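Local coordinates for tRNA threonylcarbamoyladenosine dehydratase (Escherichia coli, PDB 4D7A), which catalyses the ATP-dependent dehydration of threonylcarbamoyladenosine at position 37 of tRNAs to its cyclic form and can accept sulfur from the desulfurase CsdA, at residues B[31-36]-B[124-129]; B[59-64]-B[83-88]; B[147-152]-B[199-204]. All coordinates share one frame; numbering follows the deposited sequence.

Contact 1 of 3, residues B[31-36]-B[124-129]; sequences AHICVV and YVIDAI. With AMP (adenosine monophosphate), chain K.
The side chains of Val36 and Ile129 run alongside each other and together cover one face of the AMP adenine. Val36 CG1 meets C2 of the base at 3.6 Å, while Ile129 CG2 rests 3.4 Å from N7 at the five-membered ring. Ile129 CG2 is anti to its own backbone N (chi1 -58° for the CG1 branch), which leaves CG1 and CD1 to turn back on Val36, with CD1 3.6 Å from Val36 CG1. The Asp127 carboxylate is gripped from another quarter: Ile129 N closes an Asx turn on OD1, arriving 39° above the carboxylate plane, and OD2 pairs with Lys135 and with Thr151 OG1. The Tyr124 ring leads away toward helix 242-266, and just its CB leans on Ile33 CG1, at 4.0 Å. Strands 32-36 and 124-127 are the central parallel neighbours of a Rossmann-type sheet, and their C-terminal ends contribute to the crevice that holds the nucleotide. A ladder of nearly straight backbone bonds joins them: Cys34 N to Tyr124 O, Ile126 N to Cys34 O at 2.8 Å and Val36 N to Ile126 O at 2.9 Å. At the end of the ladder Ala128 N reaches Val36 O at a more bent 145°, beyond the strand proper. Ile33 CG2 touches Ile126 CD1 on the sheet face packed against Leu49 of helix 42-51.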
# COMPACT_ATOMS: atom_id res chain seq x y z
N ALA B 31 6.13 4.50 -21.24
CA ALA B 31 6.15 3.07 -20.94
C ALA B 31 4.79 2.42 -21.10
O ALA B 31 3.75 3.08 -20.97
CB ALA B 31 6.66 2.84 -19.50
N HIS B 32 4.79 1.12 -21.38
CA HIS B 32 3.55 0.36 -21.41
C HIS B 32 3.74 -0.83 -20.51
O HIS B 32 4.53 -1.72 -20.82
CB HIS B 32 3.21 -0.07 -22.84
CG HIS B 32 1.83 -0.65 -22.99
ND1 HIS B 32 1.32 -1.05 -24.20
CD2 HIS B 32 0.87 -0.90 -22.07
CE1 HIS B 32 0.09 -1.52 -24.03
NE2 HIS B 32 -0.20 -1.43 -22.74
N ILE B 33 3.01 -0.87 -19.40
CA ILE B 33 3.20 -1.95 -18.45
C ILE B 33 1.93 -2.77 -18.36
O ILE B 33 0.83 -2.24 -18.37
CB ILE B 33 3.65 -1.40 -17.06
CG1 ILE B 33 5.07 -0.83 -17.21
CG2 ILE B 33 3.61 -2.49 -15.98
CD1 ILE B 33 5.70 -0.29 -15.96
N CYS B 34 2.12 -4.08 -18.29
CA CYS B 34 1.02 -5.04 -18.22
C CYS B 34 0.93 -5.60 -16.81
O CYS B 34 1.93 -6.10 -16.27
CB CYS B 34 1.26 -6.18 -19.20
SG CYS B 34 -0.09 -7.39 -19.28
N VAL B 35 -0.26 -5.53 -16.22
CA VAL B 35 -0.50 -6.20 -14.93
C VAL B 35 -1.41 -7.38 -15.16
O VAL B 35 -2.53 -7.22 -15.65
CB VAL B 35 -1.15 -5.26 -13.89
CG1 VAL B 35 -1.23 -5.96 -12.54
CG2 VAL B 35 -0.33 -3.98 -13.77
N VAL B 36 -0.93 -8.57 -14.82
CA VAL B 36 -1.73 -9.79 -14.98
C VAL B 36 -2.25 -10.26 -13.63
O VAL B 36 -1.47 -10.66 -12.75
CB VAL B 36 -0.94 -10.93 -15.64
CG1 VAL B 36 -1.90 -12.04 -16.03
CG2 VAL B 36 -0.19 -10.42 -16.88
N TYR B 124 7.35 -3.72 -19.25
CA TYR B 124 7.46 -4.57 -18.06
C TYR B 124 6.17 -5.34 -17.88
O TYR B 124 5.09 -4.85 -18.21
CB TYR B 124 7.74 -3.74 -16.78
CG TYR B 124 8.97 -4.24 -16.03
CD1 TYR B 124 8.88 -5.32 -15.14
CD2 TYR B 124 10.20 -3.65 -16.24
CE1 TYR B 124 10.02 -5.78 -14.47
CE2 TYR B 124 11.34 -4.10 -15.57
CZ TYR B 124 11.24 -5.16 -14.70
OH TYR B 124 12.40 -5.61 -14.07
N VAL B 125 6.29 -6.53 -17.31
CA VAL B 125 5.11 -7.31 -16.94
C VAL B 125 5.12 -7.52 -15.45
O VAL B 125 6.16 -7.89 -14.89
CB VAL B 125 5.08 -8.67 -17.67
CG1 VAL B 125 3.87 -9.50 -17.23
CG2 VAL B 125 5.04 -8.43 -19.18
N ILE B 126 4.00 -7.22 -14.79
CA ILE B 126 3.84 -7.50 -13.37
C ILE B 126 2.90 -8.69 -13.22
O ILE B 126 1.70 -8.62 -13.54
CB ILE B 126 3.32 -6.27 -12.60
CG1 ILE B 126 4.35 -5.13 -12.73
CG2 ILE B 126 3.08 -6.61 -11.11
CD1 ILE B 126 3.97 -3.86 -12.04
N ASP B 127 3.47 -9.80 -12.76
CA ASP B 127 2.72 -11.04 -12.63
C ASP B 127 2.13 -11.13 -11.23
O ASP B 127 2.85 -11.35 -10.26
CB ASP B 127 3.60 -12.26 -12.89
CG ASP B 127 3.02 -13.52 -12.31
OD1 ASP B 127 1.78 -13.65 -12.32
OD2 ASP B 127 3.79 -14.38 -11.82
N ALA B 128 0.81 -10.97 -11.15
CA ALA B 128 0.11 -11.01 -9.87
C ALA B 128 -0.97 -12.08 -9.92
O ALA B 128 -2.07 -11.90 -9.39
CB ALA B 128 -0.50 -9.65 -9.53
N ILE B 129 -0.64 -13.19 -10.57
CA ILE B 129 -1.54 -14.34 -10.72
C ILE B 129 -1.46 -15.24 -9.49
O ILE B 129 -0.38 -15.49 -8.97
CB ILE B 129 -1.19 -15.16 -11.98
CG1 ILE B 129 -1.25 -14.28 -13.23
CG2 ILE B 129 -2.09 -16.37 -12.12
CD1 ILE B 129 -0.61 -14.95 -14.45
P AMP K . -6.30 -12.80 -4.84
O1P AMP K . -6.06 -11.62 -3.94
O2P AMP K . -7.68 -13.39 -4.64
O3P AMP K . -5.23 -13.88 -4.78
O5' AMP K . -6.27 -12.23 -6.34
C5' AMP K . -5.89 -13.04 -7.46
C4' AMP K . -6.31 -12.44 -8.80
O4' AMP K . -5.55 -13.03 -9.90
C3' AMP K . -7.80 -12.62 -9.15
O3' AMP K . -8.36 -11.37 -9.57
C2' AMP K . -7.77 -13.59 -10.33
O2' AMP K . -8.84 -13.48 -11.24
C1' AMP K . -6.44 -13.24 -10.99
N9 AMP K . -5.96 -14.29 -11.90
C8 AMP K . -5.87 -15.60 -11.58
N7 AMP K . -5.45 -16.35 -12.63
C5 AMP K . -5.28 -15.52 -13.67
C6 AMP K . -4.84 -15.67 -15.08
N6 AMP K . -4.52 -16.88 -15.58
N1 AMP K . -4.78 -14.58 -15.86
C2 AMP K . -5.13 -13.37 -15.37
N3 AMP K . -5.53 -13.15 -14.10
C4 AMP K . -5.63 -14.17 -13.20

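Contact 2 of 3, residues B[59-64]-B[83-88]; sequences LIDMDD and LAKAEV. With AMP (adenosine monophosphate), chain K.
Lys85 and two aspartates from the facing loop, Asp61 and Asp63, converge on the ribose hydroxyls of AMP, and the two acids compete for one of them: O2' of the nucleotide lies 2.6 Å from both Asp61 OD1 and Asp63 OD2, although its single proton can serve just one at a time. O3' is settled, since it donates to Asp61 OD2 at 2.6 Å and accepts from Lys85 NZ at 2.8 Å. The lysine gets there stretched out beyond CG, its CD and CE passing over Asp63 CB and Asp64 O on the way, and NZ also holds Gln73 OE1. Asp61 CG stands anti to the backbone N (chi1 -155°), which presents both carboxylate oxygens to the sugar. Asp63 N meets OD1 of Asp61 from 43° above the carboxylate plane, closing an Asx turn, while OD2 also takes the amide of Ile38. An acidic residue just past the second strand, holding the ribose diol, is a hallmark of Rossmann-type nucleotide sites, and here the loop after strand 56-60 and the first turn of helix 85-96 supply the two sides of the grip. Replacing Asp61 by an alanine is likely to leave O3' without its acceptor and to free the turn at Asp63 from its anchor. The helix start is tied to the same loop. Ala84 is the N-cap, and Lys85 N bonds to Asp63 O at 3.0 Å, in the carbonyl plane. That oxygen also receives a water, which accepts from Ala86 N at 3.0 Å and reaches Asp61 O weakly. Toward the strand, Leu59 CB packs 4.2 Å from Ala86 CB, and Leu59 CD1 lies against Ala86 O.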
# COMPACT_ATOMS: atom_id res chain seq x y z
N LEU B 59 -4.46 -4.22 -18.34
CA LEU B 59 -4.94 -5.03 -17.22
C LEU B 59 -5.54 -6.33 -17.74
O LEU B 59 -6.43 -6.29 -18.60
CB LEU B 59 -6.00 -4.28 -16.42
CG LEU B 59 -5.64 -2.88 -15.94
CD1 LEU B 59 -6.83 -2.29 -15.20
CD2 LEU B 59 -4.41 -2.94 -15.02
N ILE B 60 -5.05 -7.46 -17.23
CA ILE B 60 -5.56 -8.76 -17.68
C ILE B 60 -6.16 -9.56 -16.52
O ILE B 60 -5.45 -9.97 -15.60
CB ILE B 60 -4.47 -9.60 -18.38
CG1 ILE B 60 -3.77 -8.77 -19.46
CG2 ILE B 60 -5.09 -10.90 -18.96
CD1 ILE B 60 -2.79 -9.56 -20.35
N ASP B 61 -7.47 -9.77 -16.57
CA ASP B 61 -8.20 -10.55 -15.57
C ASP B 61 -9.59 -10.81 -16.12
O ASP B 61 -10.13 -9.97 -16.83
CB ASP B 61 -8.29 -9.79 -14.24
CG ASP B 61 -8.46 -10.70 -13.03
OD1 ASP B 61 -9.15 -11.75 -13.14
OD2 ASP B 61 -7.92 -10.36 -11.95
N MET B 62 -10.19 -11.96 -15.80
CA MET B 62 -11.56 -12.22 -16.24
C MET B 62 -12.52 -12.25 -15.06
O MET B 62 -13.72 -12.44 -15.24
CB MET B 62 -11.68 -13.56 -17.03
CG MET B 62 -12.89 -13.61 -17.97
SD MET B 62 -13.24 -15.18 -18.81
CE MET B 62 -11.70 -15.60 -19.59
N ASP B 63 -12.00 -12.05 -13.84
CA ASP B 63 -12.85 -12.18 -12.65
C ASP B 63 -13.69 -10.95 -12.37
O ASP B 63 -13.40 -9.85 -12.85
CB ASP B 63 -12.00 -12.49 -11.41
CG ASP B 63 -11.71 -13.97 -11.26
OD1 ASP B 63 -12.11 -14.75 -12.14
OD2 ASP B 63 -11.08 -14.35 -10.25
N ASP B 64 -14.75 -11.15 -11.59
CA ASP B 64 -15.65 -10.08 -11.18
C ASP B 64 -15.36 -9.65 -9.74
O ASP B 64 -14.83 -10.44 -8.95
CB ASP B 64 -17.10 -10.54 -11.30
CG ASP B 64 -17.50 -10.84 -12.74
OD1 ASP B 64 -16.94 -10.21 -13.66
OD2 ASP B 64 -18.36 -11.72 -12.95
N LEU B 83 -19.30 -6.33 -10.93
CA LEU B 83 -18.70 -5.79 -12.15
C LEU B 83 -17.35 -6.46 -12.42
O LEU B 83 -16.76 -7.04 -11.51
CB LEU B 83 -18.52 -4.28 -12.04
CG LEU B 83 -19.81 -3.49 -11.77
CD1 LEU B 83 -19.52 -2.01 -11.63
CD2 LEU B 83 -20.83 -3.75 -12.87
N ALA B 84 -16.90 -6.42 -13.67
CA ALA B 84 -15.60 -6.99 -14.02
C ALA B 84 -14.48 -6.20 -13.35
O ALA B 84 -14.43 -4.97 -13.46
CB ALA B 84 -15.42 -7.02 -15.54
N LYS B 85 -13.59 -6.90 -12.65
CA LYS B 85 -12.49 -6.25 -11.93
C LYS B 85 -11.63 -5.35 -12.80
O LYS B 85 -11.31 -4.22 -12.42
CB LYS B 85 -11.57 -7.29 -11.29
CG LYS B 85 -12.12 -8.02 -10.13
CD LYS B 85 -11.05 -8.97 -9.60
CE LYS B 85 -11.53 -9.73 -8.39
NZ LYS B 85 -10.45 -10.56 -7.82
N ALA B 86 -11.22 -5.88 -13.96
CA ALA B 86 -10.30 -5.15 -14.82
C ALA B 86 -10.94 -3.87 -15.36
O ALA B 86 -10.28 -2.83 -15.44
CB ALA B 86 -9.83 -6.04 -15.96
N GLU B 87 -12.23 -3.94 -15.70
CA GLU B 87 -12.93 -2.78 -16.22
C GLU B 87 -13.14 -1.73 -15.11
O GLU B 87 -13.01 -0.52 -15.35
CB GLU B 87 -14.28 -3.18 -16.81
CG GLU B 87 -14.96 -2.03 -17.51
CD GLU B 87 -14.09 -1.47 -18.63
OE1 GLU B 87 -13.39 -2.27 -19.28
OE2 GLU B 87 -14.09 -0.24 -18.83
N VAL B 88 -13.48 -2.19 -13.91
CA VAL B 88 -13.59 -1.29 -12.75
C VAL B 88 -12.27 -0.57 -12.50
O VAL B 88 -12.22 0.65 -12.27
CB VAL B 88 -14.00 -2.04 -11.48
CG1 VAL B 88 -13.92 -1.12 -10.27
CG2 VAL B 88 -15.42 -2.58 -11.62
P AMP K . -6.30 -12.80 -4.84
O1P AMP K . -6.06 -11.62 -3.94
O2P AMP K . -7.68 -13.39 -4.64
O3P AMP K . -5.23 -13.88 -4.78
O5' AMP K . -6.27 -12.23 -6.34
C5' AMP K . -5.89 -13.04 -7.46
C4' AMP K . -6.31 -12.44 -8.80
O4' AMP K . -5.55 -13.03 -9.90
C3' AMP K . -7.80 -12.62 -9.15
O3' AMP K . -8.36 -11.37 -9.57
C2' AMP K . -7.77 -13.59 -10.33
O2' AMP K . -8.84 -13.48 -11.24
C1' AMP K . -6.44 -13.24 -10.99
N9 AMP K . -5.96 -14.29 -11.90
C8 AMP K . -5.87 -15.60 -11.58
N7 AMP K . -5.45 -16.35 -12.63
C5 AMP K . -5.28 -15.52 -13.67
C6 AMP K . -4.84 -15.67 -15.08
N6 AMP K . -4.52 -16.88 -15.58
N1 AMP K . -4.78 -14.58 -15.86
C2 AMP K . -5.13 -13.37 -15.37
N3 AMP K . -5.53 -13.15 -14.10
C4 AMP K . -5.63 -14.17 -13.20
O HOH W 1 -11.90 -8.61 -14.86

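Contact 3 of 3, residues B[147-152]-B[199-204]; sequences IPLVTT and LGVDCV. With GOL (glycerol), chain L.
Two backbone hydrogen bonds stitch Thr151 to the strand beside it: its N gives an almost perfectly straight bond (179°) to Asp202 O, and its O takes Val204 N at 2.8 Å, the donor tilted 24° from the carbonyl plane. Cys203 CA-H adds a weaker contact to the same Thr151 O. Van der Waals contacts fall on both faces of the sheet. On one, with OG1 anti to the backbone N (chi1 -173°), Thr151 CG2 falls between that N and the carbonyl carbon, where it meets Asp202 O at 3.3 Å, Cys203 CB at 3.7 Å and Val201 CG1 at 3.8 Å. Leu149 CD2 extends this patch to Val201 CG1. On the other face Val150 CG2 and Val204 CG2 cross obliquely at 4.0 Å, Thr152 CG2 lies alongside Val204 CB, and Val204 itself packs against Phe248 and Val251 of helix 242-266. Polar groups find partners beyond the two strands: Thr152 OG1 bonds to the backbone O of Asp127, and Asp202 OD2 to His255. A water spans the start of the strands, donating to Leu149 O at 2.7 Å and to Asp202 OD2. Beside it a glycerol, probably from crystallisation, accepts from Leu149 N and donates to Ile147 O. Strand 202-206 thus prolongs the parallel part of the sheet past 149-152, before 164-168 joins antiparallel at the edge, giving the mixed Rossmann-type sheet of this HesA/MoeB/ThiF-family enzyme.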
# COMPACT_ATOMS: atom_id res chain seq x y z
N ILE B 147 11.47 -10.80 -21.78
CA ILE B 147 10.51 -9.75 -21.45
C ILE B 147 10.67 -9.41 -19.97
O ILE B 147 10.60 -10.31 -19.14
CB ILE B 147 9.06 -10.19 -21.74
CG1 ILE B 147 8.88 -10.49 -23.23
CG2 ILE B 147 8.08 -9.12 -21.29
CD1 ILE B 147 7.55 -11.15 -23.53
N PRO B 148 10.91 -8.12 -19.64
CA PRO B 148 11.13 -7.79 -18.23
C PRO B 148 9.90 -8.15 -17.41
O PRO B 148 8.78 -7.76 -17.78
CB PRO B 148 11.35 -6.26 -18.24
CG PRO B 148 11.83 -5.97 -19.64
CD PRO B 148 11.07 -6.94 -20.51
N LEU B 149 10.10 -8.90 -16.33
CA LEU B 149 8.98 -9.39 -15.56
C LEU B 149 9.35 -9.37 -14.08
O LEU B 149 10.49 -9.62 -13.70
CB LEU B 149 8.57 -10.80 -16.00
CG LEU B 149 7.46 -11.48 -15.18
CD1 LEU B 149 6.48 -12.24 -16.06
CD2 LEU B 149 8.05 -12.40 -14.13
N VAL B 150 8.39 -9.04 -13.24
CA VAL B 150 8.56 -9.28 -11.82
C VAL B 150 7.35 -10.07 -11.36
O VAL B 150 6.22 -9.78 -11.76
CB VAL B 150 8.75 -7.96 -11.00
CG1 VAL B 150 7.63 -6.94 -11.27
CG2 VAL B 150 8.89 -8.27 -9.50
N THR B 151 7.61 -11.12 -10.60
CA THR B 151 6.52 -11.95 -10.15
C THR B 151 6.36 -11.78 -8.65
O THR B 151 7.17 -11.13 -7.97
CB THR B 151 6.71 -13.44 -10.53
OG1 THR B 151 5.53 -14.17 -10.19
CG2 THR B 151 7.91 -14.03 -9.81
N THR B 152 5.25 -12.28 -8.15
CA THR B 152 4.94 -12.14 -6.74
C THR B 152 4.59 -13.51 -6.19
O THR B 152 3.90 -14.29 -6.85
CB THR B 152 3.78 -11.13 -6.50
OG1 THR B 152 2.69 -11.43 -7.39
CG2 THR B 152 4.24 -9.72 -6.82
N LEU B 199 16.96 -18.96 -11.01
CA LEU B 199 16.05 -19.17 -12.13
C LEU B 199 16.04 -17.99 -13.10
O LEU B 199 15.51 -18.09 -14.21
CB LEU B 199 14.62 -19.42 -11.62
CG LEU B 199 14.39 -20.82 -11.04
CD1 LEU B 199 13.07 -20.90 -10.30
CD2 LEU B 199 14.43 -21.85 -12.16
N GLY B 200 16.63 -16.87 -12.70
CA GLY B 200 16.63 -15.69 -13.54
C GLY B 200 15.25 -15.05 -13.62
O GLY B 200 14.87 -14.49 -14.63
N VAL B 201 14.51 -15.15 -12.52
CA VAL B 201 13.18 -14.54 -12.39
C VAL B 201 13.11 -13.79 -11.07
O VAL B 201 13.32 -14.37 -10.01
CB VAL B 201 12.06 -15.62 -12.43
CG1 VAL B 201 10.68 -14.98 -12.27
CG2 VAL B 201 12.13 -16.43 -13.72
N ASP B 202 12.82 -12.49 -11.13
CA ASP B 202 12.73 -11.67 -9.91
C ASP B 202 11.38 -11.87 -9.23
O ASP B 202 10.34 -11.76 -9.87
CB ASP B 202 12.89 -10.17 -10.25
CG ASP B 202 14.26 -9.82 -10.81
OD1 ASP B 202 15.22 -10.59 -10.63
OD2 ASP B 202 14.38 -8.72 -11.42
N CYS B 203 11.39 -12.11 -7.91
CA CYS B 203 10.16 -12.45 -7.20
C CYS B 203 10.01 -11.67 -5.88
O CYS B 203 10.90 -11.68 -5.04
CB CYS B 203 10.13 -13.96 -6.91
SG CYS B 203 8.60 -14.53 -6.14
N VAL B 204 8.87 -11.01 -5.69
CA VAL B 204 8.55 -10.38 -4.42
C VAL B 204 8.08 -11.47 -3.44
O VAL B 204 7.20 -12.26 -3.77
CB VAL B 204 7.47 -9.31 -4.56
CG1 VAL B 204 7.25 -8.58 -3.20
CG2 VAL B 204 7.86 -8.30 -5.65
C1 GOL L . 12.98 -11.31 -14.12
C2 GOL L . 13.43 -11.11 -15.60
O2 GOL L . 12.94 -9.87 -16.09
C3 GOL L . 12.89 -12.26 -16.47
O3 GOL L . 12.61 -11.88 -17.82
O HOH W 2 12.20 -7.80 -12.59

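Overall arrangement
From the N terminus the chain passes through helices 7-20 and 22-29 into strand 32-36, the first partner of contact 1, then strand 56-60, whose C-terminal loop opens contact 2. That contact closes soon after, at the start of helix 85-96, so its short loop lies wholly within the longer one that contact 1 closes at strand 124-127. Contact 3 follows in series, opening at strand 149-152 and closing at 202-206; no loops cross. Strand 32-36 neighbours 56-60, and 124-127 neighbours 149-152, so contact 1 sits between the others in one sheet. Contacts 1 and 2 both touch AMP, whereas contact 3, about 23 Å from contact 2 between centres, lies on the far side of the chain's centre.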